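PDB 3LOT: 3-keto-5-aminohexanoate cleavage protein from Archaeoglobus fulgidus, which probably catalyses the zinc-dependent cleavage of 3-keto-5-aminohexanoate, a reaction of beta-keto acid cleavage enzymes with a TIM-barrel fold. Local coordinates for residues Gly117-Ala122 against Ile178-Asn183; Phe201-Leu206 against Glu214-Met219; Val103-Lys108 against Lys165-Lys170. All coordinates share one frame; numbering follows the deposited sequence.

From the N terminus, the chain first passes 103-108, then 117-122. Contact 3 closes its loop on reaching 165-170, and contact 1 closes at 178-183, so the two cross, their segments alternating along the chain. Contact 2 follows in series as a short loop between 201-206 and 214-219. Contact 3 joins the ends of helices 103-107 and 154-166, just before the neighbouring strands 111-115 and 170-175, whereas contact 1 joins the segments that come after the same two strands. Contact 2 lays the next strand, 197-203, against its own helix. Contacts 1 and 2 touch, through a probable hydrogen bond between A122 N and L206 O (3.0 Å) and I178 and I181 packed on M219; contact 3 lies about 13 Å from both at the nearest atoms.

Contact 1: Gly117-Ala122 against Ile178-Asn183; sequences GSMNFA and IGQIYN
Q180 reaches from the helix 178-189 against the extended segment G117-M119, and its terminal amide does most of the touching. CG stands beside the backbone N, anti to the carbonyl carbon (chi1 -64°), and the chain runs extended beyond it, which carries CD to 3.8 Å from G117 N. The amide NE2 lies 3.6 Å from the selenium of M119, a selenomethionine whose side chain crosses Q180 at about a right angle. The tightest place is G117: a beta carbon there would sit only about 3.1 Å from both Q180 NE2 and N183 ND2, leaving little room for any side chain. The amide of N183 approaches from the next turn of the helix, with ND2 3.9 Å from G117 CA. No hydrogen bond crosses between the segments, so both amides pack without bonding here. At this C-terminal end of the TIM barrel, the segment following strand 111-115 meets the helix following the adjacent parallel strand 170-175; the M119 side chain is about 12 Å from the bound zinc ion. Polar tethering comes from just beyond the two segments: Q180 OE1 is hydrogen-bonded to Y176 N, and N183 ND2 to M116 O. With an alanine at Q180, Y176 N is likely to lose this acceptor and a gap to open beside G117 and the M119 selenium. Toward S118 the fit is looser: S118 O is 4.4 Å from Q180 NE2, and the S118 beta carbon points away from the helix, its OG hydrogen-bonded to N152 N. This side is covered by a second subunit, where N120 OD1 is hydrogen-bonded to S118 OG of that neighbouring chain.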
ATOM      1  N   GLY D 117     -22.516  -6.120   4.971  1.00 12.60           N
ATOM      2  CA  GLY D 117     -22.130  -7.108   5.990  1.00 13.63           C
ATOM      3  C   GLY D 117     -22.683  -6.820   7.361  1.00 13.65           C
ATOM      4  O   GLY D 117     -23.132  -5.706   7.610  1.00 14.36           O
ATOM      5  N   SER D 118     -22.658  -7.820   8.245  1.00 12.82           N
ATOM      6  CA  SER D 118     -23.059  -7.643   9.624  1.00 12.22           C
ATOM      7  C   SER D 118     -21.890  -6.988  10.360  1.00 12.51           C
ATOM      8  O   SER D 118     -20.727  -7.279  10.081  1.00 12.75           O
ATOM      9  CB  SER D 118     -23.415  -8.967  10.275  1.00 12.75           C
ATOM     10  OG  SER D 118     -24.507  -9.524   9.641  1.00 13.10           O
HETATM   11  N   MSE D 119     -22.175  -6.071  11.284  1.00 11.74           N
HETATM   12  CA  MSE D 119     -21.071  -5.361  11.953  1.00 10.95           C
HETATM   13  C   MSE D 119     -21.564  -4.750  13.246  1.00 11.18           C
HETATM   14  O   MSE D 119     -22.742  -4.483  13.389  1.00 11.81           O
HETATM   15  CB  MSE D 119     -20.526  -4.242  11.021  1.00 10.59           C
HETATM   16  CG  MSE D 119     -21.506  -3.138  10.724  1.00 11.06           C
HETATM   17 SE   MSE D 119     -20.996  -1.879   9.338  0.75  8.26          SE
HETATM   18  CE  MSE D 119     -19.629  -0.893  10.331  1.00  8.32           C
ATOM     19  N   ASN D 120     -20.642  -4.447  14.155  1.00 10.54           N
ATOM     20  CA  ASN D 120     -20.926  -3.481  15.221  1.00 10.50           C
ATOM     21  C   ASN D 120     -21.062  -2.145  14.538  1.00 11.17           C
ATOM     22  O   ASN D 120     -20.456  -1.900  13.508  1.00 11.58           O
ATOM     23  CB  ASN D 120     -19.817  -3.448  16.264  1.00  8.73           C
ATOM     24  CG  ASN D 120     -19.677  -4.775  17.007  1.00 10.91           C
ATOM     25  OD1 ASN D 120     -20.596  -5.597  17.006  1.00 12.58           O
ATOM     26  ND2 ASN D 120     -18.555  -4.965  17.681  1.00  8.74           N
ATOM     27  N   PHE D 121     -21.886  -1.298  15.104  1.00 11.89           N
ATOM     28  CA  PHE D 121     -22.119   0.029  14.598  1.00 12.94           C
ATOM     29  C   PHE D 121     -22.534   0.842  15.799  1.00 11.98           C
ATOM     30  O   PHE D 121     -23.688   0.880  16.125  1.00 11.16           O
ATOM     31  CB  PHE D 121     -23.201   0.005  13.519  1.00 13.38           C
ATOM     32  CG  PHE D 121     -23.268   1.270  12.710  1.00 16.34           C
ATOM     33  CD1 PHE D 121     -23.288   2.525  13.331  1.00 17.94           C
ATOM     34  CD2 PHE D 121     -23.341   1.217  11.328  1.00 18.80           C
ATOM     35  CE1 PHE D 121     -23.377   3.690  12.562  1.00 19.02           C
ATOM     36  CE2 PHE D 121     -23.417   2.379  10.578  1.00 17.54           C
ATOM     37  CZ  PHE D 121     -23.438   3.596  11.189  1.00 17.08           C
ATOM     38  N   ALA D 122     -21.533   1.424  16.483  1.00 11.87           N
ATOM     39  CA  ALA D 122     -21.665   1.950  17.830  1.00 11.67           C
ATOM     40  C   ALA D 122     -21.428   3.452  17.890  1.00 10.69           C
ATOM     41  O   ALA D 122     -20.425   3.948  17.379  1.00 10.15           O
ATOM     42  CB  ALA D 122     -20.676   1.189  18.790  1.00 11.24           C
ATOM     43  N   ILE D 178     -12.894  -3.686   4.586  1.00 13.62           N
ATOM     44  CA  ILE D 178     -12.294  -4.490   3.519  1.00 12.95           C
ATOM     45  C   ILE D 178     -13.070  -5.791   3.341  1.00 13.14           C
ATOM     46  O   ILE D 178     -13.318  -6.221   2.210  1.00 12.73           O
ATOM     47  CB  ILE D 178     -10.815  -4.739   3.777  1.00 12.70           C
ATOM     48  CG1 ILE D 178     -10.074  -3.387   3.922  1.00 13.78           C
ATOM     49  CG2 ILE D 178     -10.196  -5.637   2.655  1.00 12.76           C
ATOM     50  CD1 ILE D 178     -10.255  -2.469   2.726  1.00 12.08           C
ATOM     51  N   GLY D 179     -13.431  -6.447   4.439  1.00 13.41           N
ATOM     52  CA  GLY D 179     -14.183  -7.706   4.356  1.00 13.96           C
ATOM     53  C   GLY D 179     -15.488  -7.581   3.598  1.00 13.63           C
ATOM     54  O   GLY D 179     -15.988  -8.534   3.010  1.00 13.59           O
ATOM     55  N   GLN D 180     -16.080  -6.400   3.675  1.00 13.55           N
ATOM     56  CA  GLN D 180     -17.350  -6.107   2.984  1.00 13.44           C
ATOM     57  C   GLN D 180     -17.182  -5.896   1.472  1.00 12.49           C
ATOM     58  O   GLN D 180     -18.105  -6.163   0.675  1.00 11.76           O
ATOM     59  CB  GLN D 180     -18.027  -4.884   3.637  1.00 13.75           C
ATOM     60  CG  GLN D 180     -18.419  -5.154   5.111  1.00 14.93           C
ATOM     61  CD  GLN D 180     -19.368  -4.133   5.705  1.00 17.54           C
ATOM     62  OE1 GLN D 180     -19.777  -3.164   5.057  1.00 14.53           O
ATOM     63  NE2 GLN D 180     -19.723  -4.343   6.966  1.00 16.09           N
ATOM     64  N   ILE D 181     -15.998  -5.458   1.057  1.00 12.45           N
ATOM     65  CA  ILE D 181     -15.675  -5.477  -0.377  1.00 12.09           C
ATOM     66  C   ILE D 181     -15.506  -6.933  -0.837  1.00 12.13           C
ATOM     67  O   ILE D 181     -15.982  -7.337  -1.892  1.00 11.91           O
ATOM     68  CB  ILE D 181     -14.438  -4.655  -0.695  1.00 13.61           C
ATOM     69  CG1 ILE D 181     -14.602  -3.213  -0.116  1.00 15.88           C
ATOM     70  CG2 ILE D 181     -14.187  -4.697  -2.198  1.00  9.40           C
ATOM     71  CD1 ILE D 181     -13.534  -2.181  -0.590  1.00 16.31           C
ATOM     72  N   TYR D 182     -14.847  -7.729  -0.014  1.00 12.67           N
ATOM     73  CA  TYR D 182     -14.752  -9.166  -0.232  1.00 11.97           C
ATOM     74  C   TYR D 182     -16.137  -9.776  -0.327  1.00 11.79           C
ATOM     75  O   TYR D 182     -16.373 -10.583  -1.233  1.00 10.82           O
ATOM     76  CB  TYR D 182     -13.910  -9.865   0.830  1.00 12.16           C
ATOM     77  CG  TYR D 182     -12.413  -9.947   0.475  1.00 11.34           C
ATOM     78  CD1 TYR D 182     -11.911 -10.986  -0.360  1.00 11.32           C
ATOM     79  CD2 TYR D 182     -11.541  -8.998   0.911  1.00  9.16           C
ATOM     80  CE1 TYR D 182     -10.579 -11.061  -0.708  1.00 11.18           C
ATOM     81  CE2 TYR D 182     -10.211  -9.047   0.562  1.00 12.34           C
ATOM     82  CZ  TYR D 182      -9.718 -10.096  -0.219  1.00 13.23           C
ATOM     83  OH  TYR D 182      -8.374 -10.159  -0.518  1.00 13.86           O
ATOM     84  N   ASN D 183     -17.024  -9.402   0.614  1.00 11.94           N
ATOM     85  CA  ASN D 183     -18.413  -9.874   0.549  1.00 12.33           C
ATOM     86  C   ASN D 183     -19.059  -9.464  -0.802  1.00 12.51           C
ATOM     87  O   ASN D 183     -19.753 -10.279  -1.451  1.00 11.96           O
ATOM     88  CB  ASN D 183     -19.281  -9.357   1.701  1.00 11.32           C
ATOM     89  CG  ASN D 183     -18.850  -9.861   3.098  1.00 13.86           C
ATOM     90  OD1 ASN D 183     -17.954 -10.712   3.241  1.00 14.99           O
ATOM     91  ND2 ASN D 183     -19.487  -9.282   4.157  1.00 13.53           N
TER

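Contact 2: Phe201-Leu206 against Glu214-Met219; sequences FIHGIL and EDVLFM
A chi1 of -72° sets the H203 imidazole against helix 213-226, and two bends in the selenomethionine M219 (chi2 -84°, chi3 -82°) carry its methyl back to the strand. M219 CG comes 3.6 Å from H203 CE1, and the methyl CE reaches F201 CD1 at 3.8 Å. The base of the same side chain lies over the F201 ring, CB 4.2 Å from the centroid in a CH-pi contact. V216 covers one face of the imidazole, with CG2 3.6 Å from the ring centroid and almost on its normal. At the ring edge H203 CE1 meets the D215 carbonyl, 3.5 Å from D215 C. This is the strand-to-helix half of a beta-alpha-beta unit of the TIM barrel, strand 197-203, helix 213-226 and strand 232-238; strand and helix run nearly antiparallel, their short axes 9.7 Å apart. H203 ND1 is hydrogen-bonded to G210 O in the intervening loop, whereas NE2 is buried with no partner in the model. D215 sets its CB 3.8 Å from H203 CE1 but sends its carboxylate elsewhere, OD1 forming a salt bridge with R225 of a second subunit.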
ATOM      1  N   PHE D 201     -17.974   3.709  -0.168  1.00 13.45           N
ATOM      2  CA  PHE D 201     -17.016   3.385   0.856  1.00 13.25           C
ATOM      3  C   PHE D 201     -17.306   4.335   2.013  1.00 13.08           C
ATOM      4  O   PHE D 201     -17.360   5.547   1.784  1.00 14.25           O
ATOM      5  CB  PHE D 201     -15.614   3.620   0.336  1.00 13.22           C
ATOM      6  CG  PHE D 201     -15.245   2.807  -0.891  1.00 14.72           C
ATOM      7  CD1 PHE D 201     -15.692   1.524  -1.071  1.00 13.61           C
ATOM      8  CD2 PHE D 201     -14.348   3.324  -1.822  1.00 15.04           C
ATOM      9  CE1 PHE D 201     -15.272   0.783  -2.170  1.00 14.05           C
ATOM     10  CE2 PHE D 201     -13.954   2.574  -2.923  1.00 14.45           C
ATOM     11  CZ  PHE D 201     -14.429   1.318  -3.095  1.00 13.75           C
ATOM     12  N   ILE D 202     -17.566   3.798   3.210  1.00 12.16           N
ATOM     13  CA  ILE D 202     -17.951   4.608   4.382  1.00 12.12           C
ATOM     14  C   ILE D 202     -16.875   4.508   5.465  1.00 11.93           C
ATOM     15  O   ILE D 202     -16.572   3.422   5.988  1.00 12.38           O
ATOM     16  CB  ILE D 202     -19.310   4.212   4.934  1.00 13.32           C
ATOM     17  CG1 ILE D 202     -20.369   4.243   3.778  1.00 14.99           C
ATOM     18  CG2 ILE D 202     -19.733   5.159   6.080  1.00 11.54           C
ATOM     19  CD1 ILE D 202     -21.848   4.225   4.229  1.00 17.47           C
ATOM     20  N   HIS D 203     -16.302   5.647   5.795  1.00 11.37           N
ATOM     21  CA  HIS D 203     -15.113   5.707   6.658  1.00 11.30           C
ATOM     22  C   HIS D 203     -15.428   6.415   7.948  1.00 12.13           C
ATOM     23  O   HIS D 203     -15.978   7.518   7.933  1.00 12.87           O
ATOM     24  CB  HIS D 203     -13.969   6.415   5.891  1.00 11.08           C
ATOM     25  CG  HIS D 203     -13.381   5.569   4.791  1.00 10.63           C
ATOM     26  ND1 HIS D 203     -12.212   4.847   4.944  1.00  8.12           N
ATOM     27  CD2 HIS D 203     -13.823   5.302   3.537  1.00 10.48           C
ATOM     28  CE1 HIS D 203     -11.951   4.191   3.828  1.00  9.99           C
ATOM     29  NE2 HIS D 203     -12.926   4.432   2.962  1.00 13.05           N
ATOM     30  N   GLY D 204     -15.054   5.791   9.055  1.00 11.90           N
ATOM     31  CA  GLY D 204     -15.062   6.419  10.355  1.00 11.87           C
ATOM     32  C   GLY D 204     -16.127   5.916  11.314  1.00 11.39           C
ATOM     33  O   GLY D 204     -16.358   6.536  12.326  1.00 12.22           O
ATOM     34  N   ILE D 205     -16.823   4.838  11.002  1.00 11.95           N
ATOM     35  CA  ILE D 205     -17.786   4.266  11.929  1.00 11.89           C
ATOM     36  C   ILE D 205     -17.042   3.405  12.961  1.00 12.46           C
ATOM     37  O   ILE D 205     -16.091   2.676  12.623  1.00 11.38           O
ATOM     38  CB  ILE D 205     -18.883   3.427  11.220  1.00 11.63           C
ATOM     39  CG1 ILE D 205     -19.676   4.294  10.241  1.00 12.97           C
ATOM     40  CG2 ILE D 205     -19.824   2.771  12.245  1.00 13.16           C
ATOM     41  CD1 ILE D 205     -20.305   5.507  10.813  1.00 13.24           C
ATOM     42  N   LEU D 206     -17.474   3.509  14.227  1.00 12.22           N
ATOM     43  CA  LEU D 206     -16.938   2.652  15.276  1.00 12.68           C
ATOM     44  C   LEU D 206     -17.584   1.294  15.008  1.00 13.40           C
ATOM     45  O   LEU D 206     -18.791   1.124  15.219  1.00 12.86           O
ATOM     46  CB  LEU D 206     -17.241   3.208  16.674  1.00 12.95           C
ATOM     47  CG  LEU D 206     -16.837   2.347  17.910  1.00 11.65           C
ATOM     48  CD1 LEU D 206     -15.377   1.949  17.862  1.00 11.96           C
ATOM     49  CD2 LEU D 206     -17.167   2.970  19.241  1.00 13.70           C
ATOM     50  N   GLU D 214      -4.637   6.062   4.005  1.00 11.76           N
ATOM     51  CA  GLU D 214      -4.354   4.627   3.816  1.00 11.87           C
ATOM     52  C   GLU D 214      -5.606   3.744   3.660  1.00 11.39           C
ATOM     53  O   GLU D 214      -5.647   2.884   2.795  1.00 10.15           O
ATOM     54  CB  GLU D 214      -3.541   4.071   4.988  1.00 11.44           C
ATOM     55  CG  GLU D 214      -2.125   4.465   4.996  1.00 13.60           C
ATOM     56  CD  GLU D 214      -1.861   5.843   5.617  1.00 15.60           C
ATOM     57  OE1 GLU D 214      -2.832   6.663   5.825  1.00 12.49           O
ATOM     58  OE2 GLU D 214      -0.666   6.091   5.882  1.00 19.64           O
ATOM     59  N   ASP D 215      -6.605   3.952   4.528  1.00 11.02           N
ATOM     60  CA  ASP D 215      -7.840   3.183   4.505  1.00 10.98           C
ATOM     61  C   ASP D 215      -8.640   3.419   3.236  1.00 11.19           C
ATOM     62  O   ASP D 215      -9.183   2.490   2.638  1.00 11.02           O
ATOM     63  CB  ASP D 215      -8.752   3.551   5.684  1.00 12.10           C
ATOM     64  CG  ASP D 215      -8.151   3.253   7.054  1.00 13.57           C
ATOM     65  OD1 ASP D 215      -7.379   2.270   7.251  1.00 14.91           O
ATOM     66  OD2 ASP D 215      -8.471   4.052   7.970  1.00 13.16           O
ATOM     67  N   VAL D 216      -8.749   4.682   2.823  1.00 11.68           N
ATOM     68  CA  VAL D 216      -9.468   5.001   1.599  1.00 10.95           C
ATOM     69  C   VAL D 216      -8.780   4.322   0.398  1.00 10.98           C
ATOM     70  O   VAL D 216      -9.413   3.606  -0.379  1.00 11.57           O
ATOM     71  CB  VAL D 216      -9.604   6.527   1.408  1.00 11.87           C
ATOM     72  CG1 VAL D 216     -10.249   6.811   0.045  1.00  8.16           C
ATOM     73  CG2 VAL D 216     -10.398   7.114   2.584  1.00 10.12           C
ATOM     74  N   LEU D 217      -7.471   4.481   0.299  1.00 11.04           N
ATOM     75  CA  LEU D 217      -6.754   3.914  -0.842  1.00 12.63           C
ATOM     76  C   LEU D 217      -6.899   2.404  -0.895  1.00 12.78           C
ATOM     77  O   LEU D 217      -7.157   1.831  -1.983  1.00 14.64           O
ATOM     78  CB  LEU D 217      -5.294   4.328  -0.843  1.00 12.60           C
ATOM     79  CG  LEU D 217      -4.542   3.949  -2.125  1.00 15.13           C
ATOM     80  CD1 LEU D 217      -5.110   4.670  -3.415  1.00 14.11           C
ATOM     81  CD2 LEU D 217      -3.075   4.260  -1.901  1.00 16.10           C
ATOM     82  N   PHE D 218      -6.764   1.770   0.274  1.00 12.43           N
ATOM     83  CA  PHE D 218      -6.825   0.317   0.349  1.00 11.87           C
ATOM     84  C   PHE D 218      -8.223  -0.222  -0.022  1.00 12.16           C
ATOM     85  O   PHE D 218      -8.310  -1.243  -0.692  1.00 12.46           O
ATOM     86  CB  PHE D 218      -6.319  -0.204   1.699  1.00 12.23           C
ATOM     87  CG  PHE D 218      -5.944  -1.645   1.662  1.00 12.14           C
ATOM     88  CD1 PHE D 218      -4.774  -2.046   1.054  1.00 13.39           C
ATOM     89  CD2 PHE D 218      -6.792  -2.609   2.165  1.00 13.27           C
ATOM     90  CE1 PHE D 218      -4.434  -3.382   0.978  1.00 13.29           C
ATOM     91  CE2 PHE D 218      -6.472  -3.956   2.067  1.00 13.11           C
ATOM     92  CZ  PHE D 218      -5.293  -4.341   1.485  1.00 13.01           C
HETATM   93  N   MSE D 219      -9.300   0.482   0.369  1.00 12.29           N
HETATM   94  CA  MSE D 219     -10.655   0.099   0.013  1.00 12.57           C
HETATM   95  C   MSE D 219     -10.770   0.086  -1.505  1.00 12.81           C
HETATM   96  O   MSE D 219     -11.190  -0.904  -2.085  1.00 12.98           O
HETATM   97  CB  MSE D 219     -11.709   1.058   0.619  1.00 13.54           C
HETATM   98  CG  MSE D 219     -11.859   1.012   2.122  1.00 12.14           C
HETATM   99 SE   MSE D 219     -13.030  -0.410   2.721  0.75 10.69          SE
HETATM  100  CE  MSE D 219     -14.792   0.445   2.476  1.00  8.92           C
TER

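Contact 3: Val103-Lys108 against Lys165-Lys170; sequences VVPALK and KENDTK
K108 and N167 supply the hydrogen bond that spans the contact, K108 NZ to N167 OD1 at 3.0 Å. The lysine chain crosses the asparagine at about a right angle and bends at its last torsion (chi4 51°), which turns NZ back over its own helix end to P105 O, also 3.0 Å away. Both acceptors are met in their carbonyl planes, P105 O on a lone pair. The other end of the N167 amide is held too, ND2 being hydrogen-bonded to I163 O, which should fix the rotation of the group.

Van der Waals contacts fill in round these bonds. The N167 amide lies against P105, with N167 CG 3.6 Å from P105 CA and ND2 beside CB, and K108 CG lies 3.9 Å from N167 CB. Deeper in, V104 CG1 meets T169 OG1 at 3.5 Å, a hydroxyl hydrogen-bonded to P109 O.

In the backbone, D168, with positive phi, is the C-prime residue of a Schellman motif closing helix 154-166, and K108, also with positive phi, follows helix 103-107. Two helix ends thus meet just before neighbouring parallel strands 111-115 and 170-175, at the N-terminal end of the TIM barrel.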
ATOM      1  N   VAL D 103     -39.428  -0.727   1.941  1.00 13.57           N
ATOM      2  CA  VAL D 103     -39.494   0.507   1.202  1.00 13.54           C
ATOM      3  C   VAL D 103     -39.269   0.267  -0.292  1.00 13.28           C
ATOM      4  O   VAL D 103     -39.817   1.010  -1.091  1.00 13.24           O
ATOM      5  CB  VAL D 103     -38.488   1.569   1.781  1.00 13.48           C
ATOM      6  CG1 VAL D 103     -37.036   1.256   1.415  1.00 11.70           C
ATOM      7  CG2 VAL D 103     -38.861   2.943   1.322  1.00 13.08           C
ATOM      8  N   VAL D 104     -38.527  -0.789  -0.666  1.00 13.47           N
ATOM      9  CA  VAL D 104     -38.152  -1.009  -2.081  1.00 14.00           C
ATOM     10  C   VAL D 104     -39.358  -1.481  -2.920  1.00 14.37           C
ATOM     11  O   VAL D 104     -39.641  -0.879  -3.950  1.00 14.41           O
ATOM     12  CB  VAL D 104     -36.854  -1.839  -2.233  1.00 14.21           C
ATOM     13  CG1 VAL D 104     -36.565  -2.183  -3.681  1.00 14.11           C
ATOM     14  CG2 VAL D 104     -35.645  -1.051  -1.623  1.00 14.34           C
ATOM     15  N   PRO D 105     -40.118  -2.471  -2.447  1.00 14.75           N
ATOM     16  CA  PRO D 105     -41.322  -2.844  -3.180  1.00 15.16           C
ATOM     17  C   PRO D 105     -42.471  -1.832  -3.053  1.00 14.58           C
ATOM     18  O   PRO D 105     -43.265  -1.671  -3.994  1.00 14.76           O
ATOM     19  CB  PRO D 105     -41.704  -4.193  -2.554  1.00 15.05           C
ATOM     20  CG  PRO D 105     -40.986  -4.213  -1.252  1.00 16.12           C
ATOM     21  CD  PRO D 105     -39.709  -3.553  -1.545  1.00 15.46           C
ATOM     22  N   ALA D 106     -42.542  -1.139  -1.925  1.00 14.25           N
ATOM     23  CA  ALA D 106     -43.537  -0.077  -1.751  1.00 13.75           C
ATOM     24  C   ALA D 106     -43.302   1.107  -2.699  1.00 13.28           C
ATOM     25  O   ALA D 106     -44.232   1.581  -3.382  1.00 12.56           O
ATOM     26  CB  ALA D 106     -43.592   0.372  -0.306  1.00 12.00           C
ATOM     27  N   LEU D 107     -42.066   1.606  -2.732  1.00 14.39           N
ATOM     28  CA  LEU D 107     -41.743   2.820  -3.492  1.00 14.98           C
ATOM     29  C   LEU D 107     -41.093   2.576  -4.854  1.00 14.57           C
ATOM     30  O   LEU D 107     -41.109   3.469  -5.694  1.00 15.54           O
ATOM     31  CB  LEU D 107     -40.863   3.795  -2.673  1.00 14.86           C
ATOM     32  CG  LEU D 107     -41.556   4.740  -1.670  1.00 16.56           C
ATOM     33  CD1 LEU D 107     -42.272   3.983  -0.644  1.00 15.01           C
ATOM     34  CD2 LEU D 107     -40.556   5.680  -1.046  1.00 14.36           C
ATOM     35  N   LYS D 108     -40.518   1.405  -5.072  1.00 14.02           N
ATOM     36  CA  LYS D 108     -39.744   1.120  -6.297  1.00 13.10           C
ATOM     37  C   LYS D 108     -38.847   2.277  -6.718  1.00 12.24           C
ATOM     38  O   LYS D 108     -38.993   2.832  -7.797  1.00 11.54           O
ATOM     39  CB  LYS D 108     -40.699   0.716  -7.430  1.00 13.72           C
ATOM     40  CG  LYS D 108     -41.593  -0.441  -7.095  1.00 15.76           C
ATOM     41  CD  LYS D 108     -42.570  -0.702  -8.218  1.00 18.95           C
ATOM     42  CE  LYS D 108     -43.113  -2.090  -8.223  1.00 24.00           C
ATOM     43  NZ  LYS D 108     -43.646  -2.492  -6.896  1.00 27.83           N
ATOM     44  N   LYS D 165     -33.904  -6.385  -7.797  1.00 13.63           N
ATOM     45  CA  LYS D 165     -34.161  -6.736  -9.202  1.00 13.55           C
ATOM     46  C   LYS D 165     -35.650  -6.723  -9.534  1.00 13.49           C
ATOM     47  O   LYS D 165     -36.044  -6.273 -10.591  1.00 14.03           O
ATOM     48  CB  LYS D 165     -33.578  -8.118  -9.495  1.00 14.09           C
ATOM     49  CG  LYS D 165     -32.081  -8.115  -9.717  1.00 14.31           C
ATOM     50  CD  LYS D 165     -31.538  -9.514  -9.757  1.00 14.81           C
ATOM     51  CE  LYS D 165     -30.023  -9.497  -9.920  1.00 14.36           C
ATOM     52  NZ  LYS D 165     -29.489 -10.871  -9.916  1.00 16.60           N
ATOM     53  N   GLU D 166     -36.470  -7.247  -8.643  1.00 14.20           N
ATOM     54  CA  GLU D 166     -37.937  -7.308  -8.852  1.00 15.70           C
ATOM     55  C   GLU D 166     -38.586  -5.941  -9.037  1.00 14.84           C
ATOM     56  O   GLU D 166     -39.573  -5.795  -9.719  1.00 15.66           O
ATOM     57  CB  GLU D 166     -38.578  -7.960  -7.643  1.00 16.51           C
ATOM     58  CG  GLU D 166     -38.369  -9.434  -7.588  1.00 20.78           C
ATOM     59  CD  GLU D 166     -38.710 -10.041  -6.228  1.00 27.18           C
ATOM     60  OE1 GLU D 166     -39.218  -9.296  -5.359  1.00 30.95           O
ATOM     61  OE2 GLU D 166     -38.470 -11.273  -6.032  1.00 33.22           O
ATOM     62  N   ASN D 167     -38.042  -4.941  -8.384  1.00 14.70           N
ATOM     63  CA  ASN D 167     -38.621  -3.609  -8.396  1.00 14.72           C
ATOM     64  C   ASN D 167     -37.771  -2.641  -9.200  1.00 14.33           C
ATOM     65  O   ASN D 167     -37.974  -1.410  -9.133  1.00 14.93           O
ATOM     66  CB  ASN D 167     -38.792  -3.118  -6.953  1.00 15.32           C
ATOM     67  CG  ASN D 167     -39.769  -3.972  -6.174  1.00 15.73           C
ATOM     68  OD1 ASN D 167     -40.988  -3.845  -6.372  1.00 17.92           O
ATOM     69  ND2 ASN D 167     -39.257  -4.832  -5.276  1.00 13.98           N
ATOM     70  N   ASP D 168     -36.829  -3.193  -9.973  1.00 13.63           N
ATOM     71  CA  ASP D 168     -36.037  -2.414 -10.899  1.00 13.88           C
ATOM     72  C   ASP D 168     -35.372  -1.286 -10.114  1.00 13.17           C
ATOM     73  O   ASP D 168     -35.405  -0.117 -10.512  1.00 13.63           O
ATOM     74  CB  ASP D 168     -36.950  -1.883 -12.006  1.00 14.73           C
ATOM     75  CG  ASP D 168     -36.190  -1.368 -13.199  1.00 18.61           C
ATOM     76  OD1 ASP D 168     -34.982  -1.597 -13.253  1.00 23.53           O
ATOM     77  OD2 ASP D 168     -36.791  -0.712 -14.094  1.00 25.50           O
ATOM     78  N   THR D 169     -34.777  -1.638  -8.977  1.00 11.90           N
ATOM     79  CA  THR D 169     -34.046  -0.673  -8.148  1.00 11.06           C
ATOM     80  C   THR D 169     -32.556  -0.995  -8.176  1.00 12.01           C
ATOM     81  O   THR D 169     -32.168  -2.144  -8.010  1.00 10.79           O
ATOM     82  CB  THR D 169     -34.555  -0.694  -6.711  1.00 11.78           C
ATOM     83  OG1 THR D 169     -35.954  -0.384  -6.674  1.00 13.02           O
ATOM     84  CG2 THR D 169     -33.781   0.316  -5.827  1.00  7.35           C
ATOM     85  N   LYS D 170     -31.714   0.011  -8.395  1.00 12.39           N
ATOM     86  CA  LYS D 170     -30.282  -0.216  -8.418  1.00 13.09           C
ATOM     87  C   LYS D 170     -29.743  -0.258  -6.995  1.00 13.46           C
ATOM     88  O   LYS D 170     -30.014   0.645  -6.201  1.00 12.29           O
ATOM     89  CB  LYS D 170     -29.510   0.862  -9.152  1.00 13.46           C
ATOM     90  CG  LYS D 170     -28.044   0.444  -9.334  1.00 16.55           C
ATOM     91  CD  LYS D 170     -27.264   1.338 -10.237  1.00 19.91           C
ATOM     92  CE  LYS D 170     -25.792   0.830 -10.440  1.00 19.84           C
ATOM     93  NZ  LYS D 170     -25.720  -0.390 -11.273  1.00 19.41           N
TER